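Local coordinates for plasmodesmata-located protein 5 (Arabidopsis thaliana, PDB 6GRE) that restricts plasmodesmata permeability during salicylic-acid-triggered immune responses by regulating callose deposition, and is required for systemic acquired resistance, at residues Lys110-Val115 / Leu202-Ala207; Gly186-Asp191 / Gly198-Ser203. All blocks are in the same frame, centred on the assembly; numbering follows the deposited sequence. Where two conformers were deposited one is given.

Contact 1 (Lys110-Val115 / Leu202-Ala207); sequences KSFLGV and LSKCYA
Lys204 of the second DUF26 (Gnk2-homologous) domain reaches across to the loop after strand 103-108 of the first, where its ammonium group grips a type II beta turn running from Phe112 to Val115. Lys204 NZ donates two hydrogen bonds, one to Phe112 O at 2.8 Å and one to Val115 O at 2.8 Å, so the carbonyls of the first and last turn residues converge on one nitrogen. The ammonium lies off both C=O directions, at 153° for Phe112 O and 138° for Val115 O, and is tilted out of both carbonyl planes. The Lys204 chain bends at chi2 and again at chi4, and its CE comes within 4.0 Å of CD1 of the Phe112 ring, an oblique approach of the last methylene to the ring. Asp171 forms a salt bridge with the same ammonium group and also accepts a hydrogen bond from Gly114 N, linking turn and lysine through one carboxylate. Gly114 takes the third position of the turn with the positive phi expected there. On the first-domain side, Phe112 packs on Ile63 and makes a cation-pi contact with Arg106. Phe112 O also takes the turn bond from Val115 N, at 3.2 Å, and the two donors reach this oxygen from opposite faces of the carbonyl plane.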
loop_
_atom_site.group_PDB
_atom_site.type_symbol
_atom_site.label_atom_id
_atom_site.label_comp_id
_atom_site.label_asym_id
_atom_site.label_seq_id
_atom_site.Cartn_x
_atom_site.Cartn_y
_atom_site.Cartn_z
ATOM N N LYS A 110 10.742 5.216 -13.498
ATOM C CA LYS A 110 9.962 4.784 -14.630
ATOM C C LYS A 110 8.529 4.589 -14.140
ATOM O O LYS A 110 8.304 4.422 -12.943
ATOM C CB LYS A 110 10.529 3.481 -15.201
ATOM C CG LYS A 110 10.454 2.296 -14.251
ATOM C CD LYS A 110 11.078 1.026 -14.780
ATOM C CE LYS A 110 11.175 -0.052 -13.719
ATOM N NZ LYS A 110 11.936 0.406 -12.526
ATOM N N SER A 111 7.572 4.659 -15.050
ATOM C CA SER A 111 6.183 4.454 -14.681
ATOM C C SER A 111 5.978 3.001 -14.238
ATOM O O SER A 111 6.508 2.069 -14.834
ATOM C CB SER A 111 5.267 4.804 -15.794
ATOM O OG SER A 111 3.911 4.684 -15.399
ATOM N N PHE A 112 5.204 2.833 -13.160
ATOM C CA PHE A 112 4.739 1.510 -12.719
ATOM C C PHE A 112 3.207 1.455 -12.786
ATOM O O PHE A 112 2.630 0.475 -12.317
ATOM C CB PHE A 112 5.236 1.189 -11.299
ATOM C CG PHE A 112 4.983 2.282 -10.288
ATOM C CD1 PHE A 112 3.757 2.426 -9.662
ATOM C CD2 PHE A 112 5.984 3.189 -9.972
ATOM C CE1 PHE A 112 3.526 3.450 -8.753
ATOM C CE2 PHE A 112 5.760 4.209 -9.060
ATOM C CZ PHE A 112 4.529 4.337 -8.441
ATOM N N LEU A 113 2.538 2.462 -13.366
ATOM C CA LEU A 113 1.058 2.501 -13.385
ATOM C C LEU A 113 0.514 1.356 -14.228
ATOM O O LEU A 113 0.911 1.141 -15.396
ATOM C CB LEU A 113 0.517 3.820 -13.928
ATOM C CG LEU A 113 0.884 5.078 -13.162
ATOM C CD1 LEU A 113 0.218 6.278 -13.811
ATOM C CD2 LEU A 113 0.495 5.002 -11.684
ATOM N N GLY A 114 -0.411 0.598 -13.627
ATOM C CA GLY A 114 -1.057 -0.497 -14.304
ATOM C C GLY A 114 -0.171 -1.706 -14.547
ATOM O O GLY A 114 -0.547 -2.628 -15.272
ATOM N N VAL A 115 1.016 -1.738 -13.917
ATOM C CA VAL A 115 1.878 -2.890 -13.986
ATOM C C VAL A 115 1.546 -3.812 -12.810
ATOM O O VAL A 115 1.748 -3.451 -11.643
ATOM C CB VAL A 115 3.367 -2.498 -13.986
ATOM C CG1 VAL A 115 4.270 -3.713 -14.069
ATOM C CG2 VAL A 115 3.657 -1.525 -15.131
ATOM N N LEU A 202 1.619 -7.678 -0.650
ATOM C CA LEU A 202 2.237 -7.929 -1.946
ATOM C C LEU A 202 2.625 -6.592 -2.542
ATOM O O LEU A 202 2.251 -5.523 -2.078
ATOM C CB LEU A 202 1.277 -8.680 -2.857
ATOM C CG LEU A 202 0.683 -9.961 -2.286
ATOM C CD1 LEU A 202 -0.213 -10.632 -3.330
ATOM C CD2 LEU A 202 1.752 -10.928 -1.766
ATOM N N SER A 203 3.364 -6.633 -3.645
ATOM C CA SER A 203 3.821 -5.395 -4.179
ATOM C C SER A 203 2.676 -4.408 -4.478
ATOM O O SER A 203 2.776 -3.223 -4.187
ATOM C CB SER A 203 4.652 -5.649 -5.406
ATOM O OG SER A 203 5.145 -4.428 -5.913
ATOM N N LYS A 204 1.576 -4.888 -5.095
ATOM C CA LYS A 204 0.528 -3.996 -5.537
ATOM C C LYS A 204 -0.787 -4.196 -4.770
ATOM O O LYS A 204 -1.773 -3.613 -5.179
ATOM C CB LYS A 204 0.310 -4.141 -7.055
ATOM C CG LYS A 204 1.320 -3.375 -7.907
ATOM C CD LYS A 204 1.068 -1.885 -7.929
ATOM C CE LYS A 204 2.061 -1.066 -8.733
ATOM N NZ LYS A 204 1.729 -1.116 -10.176
ATOM N N CYS A 205 -0.800 -4.948 -3.681
ATOM C CA CYS A 205 -2.024 -5.061 -2.896
ATOM C C CYS A 205 -1.704 -5.658 -1.534
ATOM O O CYS A 205 -0.613 -6.199 -1.302
ATOM C CB CYS A 205 -3.103 -5.888 -3.581
ATOM S SG CYS A 205 -2.716 -7.642 -3.738
ATOM N N TYR A 206 -2.682 -5.590 -0.626
ATOM C CA TYR A 206 -2.531 -6.218 0.671
ATOM C C TYR A 206 -3.872 -6.730 1.196
ATOM O O TYR A 206 -4.928 -6.254 0.780
ATOM C CB TYR A 206 -1.884 -5.305 1.716
ATOM C CG TYR A 206 -2.703 -4.137 2.202
ATOM C CD1 TYR A 206 -3.711 -4.328 3.131
ATOM C CD2 TYR A 206 -2.447 -2.835 1.803
ATOM C CE1 TYR A 206 -4.450 -3.273 3.631
ATOM C CE2 TYR A 206 -3.160 -1.766 2.318
ATOM C CZ TYR A 206 -4.157 -1.989 3.248
ATOM O OH TYR A 206 -4.903 -0.952 3.712
ATOM N N ALA A 207 -3.795 -7.684 2.110
ATOM C CA ALA A 207 -4.973 -8.149 2.821
ATOM C C ALA A 207 -4.551 -8.389 4.270
ATOM O O ALA A 207 -3.465 -8.937 4.505
ATOM C CB ALA A 207 -5.527 -9.397 2.206
#

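Contact 2 (Gly186-Asp191 / Gly198-Ser203); sequences GRLKSD and GYVYLS. With EDO (1,2-ethanediol), chain G.
Val200 points from its strand toward helix 174-192 and meets it with both methyl groups. Val200 CG2 faces the helix backbone itself, 3.7 Å from Leu188 N, and also packs against Leu188 CB at 3.9 Å. Val200 CG1 touches Arg187 CD at 3.8 Å in the arginine conformer given; there the Arg187 chain, bent at chi3, crosses the valine at about a right angle, a less certain contact because a second conformer exists. Leu188 starts off to one side of the strand, but with chi1 -176° and chi2 65° its CD1 swings back to rest on the Gly198-Tyr199 peptide, 3.5 Å from Gly198 C. CD2 of the same leucine rests on Ala207 of the neighbouring strand 205-211, and the side chain also touches Phe209. Tyr199 turns away from the helix, and its OH shares a 2.8 Å hydrogen bond with O1 of an ethanediol lying at the ring edge, a molecule probably left from crystallisation. Helix and strand axes approach to 7.9 Å at 147°, a nearly antiparallel packing of a helix on the five-stranded antiparallel sheet of the second Gnk2-homologous, DUF26 domain.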
loop_
_atom_site.group_PDB
_atom_site.type_symbol
_atom_site.label_atom_id
_atom_site.label_comp_id
_atom_site.label_asym_id
_atom_site.label_seq_id
_atom_site.Cartn_x
_atom_site.Cartn_y
_atom_site.Cartn_z
ATOM N N GLY A 186 -5.649 -15.573 -0.380
ATOM C CA GLY A 186 -5.343 -16.977 -0.327
ATOM C C GLY A 186 -4.214 -17.288 0.646
ATOM O O GLY A 186 -4.324 -18.206 1.457
ATOM N N ARG A 187 -3.141 -16.494 0.570
ATOM C CA ARG A 187 -2.002 -16.628 1.470
ATOM C C ARG A 187 -2.433 -16.326 2.910
ATOM O O ARG A 187 -2.060 -17.027 3.860
ATOM C CB ARG A 187 -0.867 -15.697 1.030
ATOM C CG ARG A 187 0.421 -15.879 1.829
ATOM C CD ARG A 187 1.500 -14.900 1.415
ATOM N NE ARG A 187 1.923 -15.087 0.037
ATOM C CZ ARG A 187 3.018 -15.758 -0.327
ATOM N NH1 ARG A 187 3.752 -16.354 0.592
ATOM N NH2 ARG A 187 3.356 -15.840 -1.602
ATOM N N LEU A 188 -3.228 -15.268 3.089
ATOM C CA LEU A 188 -3.657 -14.849 4.433
ATOM C C LEU A 188 -4.461 -15.966 5.095
ATOM O O LEU A 188 -4.241 -16.300 6.240
ATOM C CB LEU A 188 -4.473 -13.562 4.330
ATOM C CG LEU A 188 -4.917 -12.931 5.640
ATOM C CD1 LEU A 188 -3.728 -12.450 6.455
ATOM C CD2 LEU A 188 -5.846 -11.761 5.398
ATOM N N LYS A 189 -5.378 -16.549 4.331
ATOM C CA LYS A 189 -6.182 -17.632 4.869
ATOM C C LYS A 189 -5.320 -18.876 5.130
ATOM O O LYS A 189 -5.422 -19.509 6.173
ATOM C CB LYS A 189 -7.317 -17.967 3.895
ATOM C CG LYS A 189 -8.265 -19.045 4.388
ATOM C CD LYS A 189 -9.394 -19.281 3.425
ATOM C CE LYS A 189 -10.135 -20.570 3.697
ATOM N NZ LYS A 189 -10.771 -20.555 5.030
ATOM N N SER A 190 -4.493 -19.244 4.151
ATOM C CA SER A 190 -3.760 -20.499 4.248
ATOM C C SER A 190 -2.764 -20.443 5.402
ATOM O O SER A 190 -2.632 -21.387 6.186
ATOM C CB SER A 190 -3.048 -20.821 2.966
ATOM O OG SER A 190 -3.977 -21.143 1.939
ATOM N N ASP A 191 -2.090 -19.308 5.530
ATOM C CA ASP A 191 -1.016 -19.219 6.502
ATOM C C ASP A 191 -1.447 -18.654 7.848
ATOM O O ASP A 191 -0.895 -19.112 8.864
ATOM C CB ASP A 191 0.171 -18.468 5.938
ATOM C CG ASP A 191 0.937 -19.338 4.948
ATOM O OD1 ASP A 191 0.818 -20.558 5.052
ATOM O OD2 ASP A 191 1.558 -18.789 4.096
ATOM N N GLY A 198 -3.367 -11.327 11.152
ATOM C CA GLY A 198 -2.224 -11.484 10.275
ATOM C C GLY A 198 -2.344 -10.549 9.102
ATOM O O GLY A 198 -3.372 -9.895 8.888
ATOM N N TYR A 199 -1.280 -10.443 8.326
ATOM C CA TYR A 199 -1.273 -9.533 7.206
ATOM C C TYR A 199 -0.391 -10.069 6.096
ATOM O O TYR A 199 0.625 -10.721 6.349
ATOM C CB TYR A 199 -0.871 -8.105 7.560
ATOM C CG TYR A 199 0.344 -7.916 8.436
ATOM C CD1 TYR A 199 1.635 -7.986 7.927
ATOM C CD2 TYR A 199 0.200 -7.597 9.775
ATOM C CE1 TYR A 199 2.744 -7.722 8.722
ATOM C CE2 TYR A 199 1.298 -7.358 10.589
ATOM C CZ TYR A 199 2.569 -7.430 10.055
ATOM O OH TYR A 199 3.633 -7.197 10.903
ATOM N N VAL A 200 -0.784 -9.802 4.854
ATOM C CA VAL A 200 -0.025 -10.128 3.678
ATOM C C VAL A 200 0.073 -8.866 2.842
ATOM O O VAL A 200 -0.960 -8.362 2.350
ATOM C CB VAL A 200 -0.692 -11.224 2.832
ATOM C CG1 VAL A 200 0.012 -11.442 1.514
ATOM C CG2 VAL A 200 -0.797 -12.522 3.588
ATOM N N TYR A 201 1.281 -8.405 2.580
ATOM C CA TYR A 201 1.564 -7.266 1.734
ATOM C C TYR A 201 2.278 -7.802 0.502
ATOM O O TYR A 201 3.412 -8.317 0.630
ATOM C CB TYR A 201 2.418 -6.222 2.477
ATOM C CG TYR A 201 1.663 -5.486 3.550
ATOM C CD1 TYR A 201 0.886 -4.373 3.246
ATOM C CD2 TYR A 201 1.648 -5.942 4.851
ATOM C CE1 TYR A 201 0.129 -3.724 4.203
ATOM C CE2 TYR A 201 0.892 -5.311 5.832
ATOM C CZ TYR A 201 0.094 -4.236 5.486
ATOM O OH TYR A 201 -0.626 -3.645 6.482
ATOM N N LEU A 202 1.619 -7.678 -0.650
ATOM C CA LEU A 202 2.237 -7.929 -1.946
ATOM C C LEU A 202 2.625 -6.592 -2.542
ATOM O O LEU A 202 2.251 -5.523 -2.078
ATOM C CB LEU A 202 1.277 -8.680 -2.857
ATOM C CG LEU A 202 0.683 -9.961 -2.286
ATOM C CD1 LEU A 202 -0.213 -10.632 -3.330
ATOM C CD2 LEU A 202 1.752 -10.928 -1.766
ATOM N N SER A 203 3.364 -6.633 -3.645
ATOM C CA SER A 203 3.821 -5.395 -4.179
ATOM C C SER A 203 2.676 -4.408 -4.478
ATOM O O SER A 203 2.776 -3.223 -4.187
ATOM C CB SER A 203 4.652 -5.649 -5.406
ATOM O OG SER A 203 5.145 -4.428 -5.913
HETATM C C1 EDO G . 4.071 -6.579 14.288
HETATM O O1 EDO G . 2.849 -6.645 13.538
HETATM C C2 EDO G . 4.019 -7.568 15.445
HETATM O O2 EDO G . 3.219 -7.052 16.514
#

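How the contacts relate
From the N terminus, the chain completes the sheet of the first domain with strand 103-108 and then enters 110-115, the first half of contact 1. The loop closed there spans 86 residues and includes most of the second domain, so contact 1 ties the two domains together. Segment 186-191 lies within that loop, and contact 2 closes a far shorter one, six residues between its segments, packing helix 174-192 on the second sheet. Because 198-203 overlaps 202-207 at Leu202 and Ser203, the short closure falls at the end of the long one. The contact centres are 16 Å apart, yet a probable hydrogen bond from Val200 N to Ala207 O, 2.8 Å, joins them.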